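Local coordinates for protein esterase A (Caulobacter crescentus, PDB 5GKV) that is probably a serine esterase of the beta-lactamase family, related to penicillin-binding proteins, at residues A[83-86]-A[87-91]; A[101-105]-A[106-110]. All coordinates share one frame; numbering follows the deposited sequence.

Interaction 1 of 2, residues A[83-86]-A[87-91]; sequences KAVA and ALLIA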
# COMPACT_ATOMS: atom_id res chain seq x y z
N LYS A 83 -1.33 -2.01 0.13
CA LYS A 83 -1.31 -2.87 -1.06
C LYS A 83 0.09 -3.32 -1.44
O LYS A 83 0.25 -4.38 -2.06
CB LYS A 83 -1.96 -2.13 -2.24
CG LYS A 83 -3.44 -1.82 -2.01
CD LYS A 83 -4.13 -1.45 -3.32
CE LYS A 83 -5.65 -1.35 -3.14
NZ LYS A 83 -6.03 -0.18 -2.27
N ALA A 84 1.12 -2.53 -1.12
CA ALA A 84 2.49 -2.98 -1.39
C ALA A 84 2.83 -4.20 -0.54
O ALA A 84 3.56 -5.09 -0.99
CB ALA A 84 3.49 -1.85 -1.11
N VAL A 85 2.30 -4.25 0.69
CA VAL A 85 2.51 -5.42 1.55
C VAL A 85 1.76 -6.63 1.00
O VAL A 85 2.31 -7.74 0.94
CB VAL A 85 2.09 -5.11 3.00
CG1 VAL A 85 2.31 -6.36 3.92
CG2 VAL A 85 2.87 -3.91 3.55
N ALA A 86 0.51 -6.44 0.57
CA ALA A 86 -0.22 -7.53 -0.05
C ALA A 86 0.52 -8.05 -1.28
O ALA A 86 0.62 -9.26 -1.49
CB ALA A 86 -1.63 -7.08 -0.41
N ALA A 87 1.07 -7.13 -2.08
CA ALA A 87 1.77 -7.55 -3.28
C ALA A 87 3.00 -8.39 -2.93
O ALA A 87 3.26 -9.42 -3.57
CB ALA A 87 2.16 -6.34 -4.12
N LEU A 88 3.75 -7.96 -1.92
CA LEU A 88 4.91 -8.73 -1.48
C LEU A 88 4.50 -10.13 -1.02
O LEU A 88 5.17 -11.11 -1.36
CB LEU A 88 5.63 -7.97 -0.35
CG LEU A 88 6.96 -8.50 0.21
CD1 LEU A 88 7.59 -7.41 1.04
CD2 LEU A 88 6.81 -9.69 1.11
N LEU A 89 3.42 -10.24 -0.25
CA LEU A 89 3.02 -11.55 0.25
C LEU A 89 2.67 -12.50 -0.89
O LEU A 89 3.05 -13.68 -0.86
CB LEU A 89 1.85 -11.42 1.22
CG LEU A 89 2.18 -10.67 2.52
CD1 LEU A 89 0.92 -10.42 3.37
CD2 LEU A 89 3.22 -11.45 3.31
N ILE A 90 2.00 -11.99 -1.93
CA ILE A 90 1.72 -12.82 -3.10
C ILE A 90 3.02 -13.16 -3.82
O ILE A 90 3.25 -14.32 -4.21
CB ILE A 90 0.72 -12.13 -4.06
CG1 ILE A 90 -0.69 -12.06 -3.44
CG2 ILE A 90 0.69 -12.85 -5.40
CD1 ILE A 90 -1.36 -13.42 -3.26
N ALA A 91 3.89 -12.16 -4.02
CA ALA A 91 5.16 -12.38 -4.72
C ALA A 91 5.96 -13.50 -4.07
O ALA A 91 6.64 -14.28 -4.77
CB ALA A 91 5.99 -11.10 -4.72
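Lys83 O accepts the backbone N-H of Ala87 at 2.9 Å (N to O), and the Tyr174 hydroxyl hydrogen-bonds to the same carbonyl, so two groups grip this oxygen. The i to i+4 pattern continues with Leu88 N to Ala84 O at 3.0 Å, then with Leu89 N to Val85 O and Ile90 N to Ala86 O, the last at 3.1 Å. Four consecutive i to i+4 bonds, with N-H...O angles running from 153° at Ala87 N to Lys83 O up to 164° at Ile90 N to Ala86 O, show a regular alpha-helix with no break between 83-86 and 87-91.

Leu89 lies back along the preceding turn: with CG anti to its carbonyl carbon (chi1 -66°), CG sits 3.3 Å from Val85 O. Its CD1 then meets Val85 CG1 at 4.3 Å, a loose apolar contact at the branch ends. Ile90 folds back similarly, CG1 coming within 3.7 Å of Ala86 O. Leu88 instead swings away to meet Leu276 and Leu280 of helix 270-281, whereas Ala86 and Ala87 present only methyl groups where Tyr174 packs against them.

All the touching residues are buried, as suits a central helix. Lys83 NZ is held by Tyr169 OH and the carbonyl oxygens of Pro171 and Ser263. With a serine three positions earlier, Lys83 matches the SxxK motif at the start of the active-site helix in penicillin-binding proteins and serine beta-lactamases.

Interaction 2 of 2, residues A[101-105]-A[106-110]; sequences YDQAV and ADVWP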
# COMPACT_ATOMS: atom_id res chain seq x y z
N TYR A 101 2.11 -16.43 -11.51
CA TYR A 101 1.44 -15.18 -11.88
C TYR A 101 0.50 -15.37 -13.05
O TYR A 101 -0.51 -14.66 -13.16
CB TYR A 101 2.47 -14.10 -12.20
CG TYR A 101 2.99 -13.37 -10.97
CD1 TYR A 101 2.11 -12.78 -10.08
CD2 TYR A 101 4.36 -13.27 -10.72
CE1 TYR A 101 2.56 -12.11 -8.97
CE2 TYR A 101 4.83 -12.59 -9.57
CZ TYR A 101 3.92 -12.01 -8.72
OH TYR A 101 4.33 -11.34 -7.60
N ASP A 102 0.78 -16.31 -13.95
CA ASP A 102 -0.10 -16.52 -15.10
C ASP A 102 -1.10 -17.65 -14.86
O ASP A 102 -1.76 -18.09 -15.81
CB ASP A 102 0.73 -16.76 -16.37
CG ASP A 102 1.57 -18.03 -16.30
OD1 ASP A 102 1.62 -18.68 -15.22
OD2 ASP A 102 2.19 -18.38 -17.33
N GLN A 103 -1.21 -18.12 -13.63
CA GLN A 103 -2.20 -19.10 -13.24
C GLN A 103 -3.58 -18.45 -13.12
O GLN A 103 -3.70 -17.33 -12.61
CB GLN A 103 -1.79 -19.73 -11.90
CG GLN A 103 -2.67 -20.81 -11.35
CD GLN A 103 -2.03 -21.43 -10.12
OE1 GLN A 103 -0.95 -21.00 -9.69
NE2 GLN A 103 -2.68 -22.43 -9.55
N ALA A 104 -4.60 -19.14 -13.61
CA ALA A 104 -5.98 -18.66 -13.47
C ALA A 104 -6.37 -18.59 -12.00
O ALA A 104 -6.17 -19.54 -11.24
CB ALA A 104 -6.94 -19.58 -14.23
N VAL A 105 -6.95 -17.45 -11.61
CA VAL A 105 -7.48 -17.31 -10.26
C VAL A 105 -8.41 -18.47 -9.95
O VAL A 105 -8.39 -19.04 -8.86
CB VAL A 105 -8.19 -15.96 -10.09
CG1 VAL A 105 -8.85 -15.87 -8.72
CG2 VAL A 105 -7.20 -14.80 -10.26
N ALA A 106 -9.24 -18.85 -10.93
CA ALA A 106 -10.21 -19.92 -10.72
C ALA A 106 -9.54 -21.23 -10.35
O ALA A 106 -10.18 -22.08 -9.72
CB ALA A 106 -11.07 -20.08 -11.97
N ASP A 107 -8.27 -21.41 -10.72
CA ASP A 107 -7.58 -22.65 -10.38
C ASP A 107 -7.45 -22.84 -8.87
O ASP A 107 -7.54 -23.96 -8.37
CB ASP A 107 -6.20 -22.70 -11.04
CG ASP A 107 -5.67 -24.12 -11.12
OD1 ASP A 107 -4.50 -24.33 -10.74
OD2 ASP A 107 -6.44 -25.02 -11.53
N VAL A 108 -7.25 -21.75 -8.11
CA VAL A 108 -7.16 -21.87 -6.66
C VAL A 108 -8.44 -21.41 -5.96
O VAL A 108 -8.58 -21.66 -4.75
CB VAL A 108 -5.95 -21.09 -6.10
CG1 VAL A 108 -4.67 -21.50 -6.84
CG2 VAL A 108 -6.18 -19.60 -6.21
N TRP A 109 -9.37 -20.80 -6.68
CA TRP A 109 -10.59 -20.22 -6.11
C TRP A 109 -11.70 -20.54 -7.10
O TRP A 109 -12.13 -19.69 -7.90
CB TRP A 109 -10.41 -18.72 -5.89
CG TRP A 109 -11.56 -17.92 -5.37
CD1 TRP A 109 -12.80 -18.37 -5.01
CD2 TRP A 109 -11.58 -16.50 -5.18
NE1 TRP A 109 -13.58 -17.32 -4.58
CE2 TRP A 109 -12.85 -16.16 -4.68
CE3 TRP A 109 -10.63 -15.50 -5.36
CZ2 TRP A 109 -13.20 -14.85 -4.37
CZ3 TRP A 109 -10.99 -14.17 -5.06
CH2 TRP A 109 -12.26 -13.87 -4.57
N PRO A 110 -12.18 -21.80 -7.10
CA PRO A 110 -13.07 -22.25 -8.19
C PRO A 110 -14.30 -21.40 -8.37
O PRO A 110 -14.76 -21.20 -9.51
CB PRO A 110 -13.43 -23.68 -7.78
CG PRO A 110 -12.27 -24.12 -6.92
CD PRO A 110 -11.86 -22.89 -6.16
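Val105 O receives two backbone N-H groups from the turn that follows: Val108 N at 3.0 Å and Trp109 N at the same length but with a poorer angle, 129°, which makes the second bond weak. One residue earlier, Ala104 O takes Asp107 N at 2.9 Å. Two of the three bonds therefore span three residues, evidence of a short, tight turn of helix.

A side-chain bond reinforces it. Gln103 NE2 gives a hydrogen to Asp107 OD1 at 2.9 Å, reaching the lone pair directed away from the other carboxylate oxygen. The amide and carboxylate planes are turned 54° apart, and the two side chains cross nearly at right angles. The extended chain of Gln103 (chi1 -178°) carries its amide out to this point, where Gln103 NE2 also lies 3.5 Å from Val108 CG1. Because OE1 binds Ala100 N, the amide is fixed at both polar atoms.

Val105 and Trp109 run alongside each other, Val105 CG1 lying 3.8 Å from Trp109 CE3, and Phe112 packs against both. Trp109 touches Glu180 and Arg184 of helix 173-186, and Val108 touches Val185 of the same helix, while backbone bonds from Gln103 to Val122 and Val105 to Val120 tie the segment to the start of helix 122-126 and the chain just before it.

In the fold
Interaction 1 closes before interaction 2 opens: the first lies in helix 82-95, the second in the connection after it and the short helix 105-108. Their centres are about 17 Å apart, yet they meet directly, Tyr101 OH lying 3.2 Å from Ala91 CA and Tyr101 CE1 4.1 Å from Ile90 CG2. The centre of interaction 1 is about 8 Å from the centre of the chain and that of interaction 2 about 23 Å, so the path runs from the core outward. Both pack against helix 173-186, interaction 1 at Tyr174 and Phe182, interaction 2 at Glu180, Arg184 and Val185. That shared helix connects the peripheral turn with the buried helix carrying the probable SxxK motif.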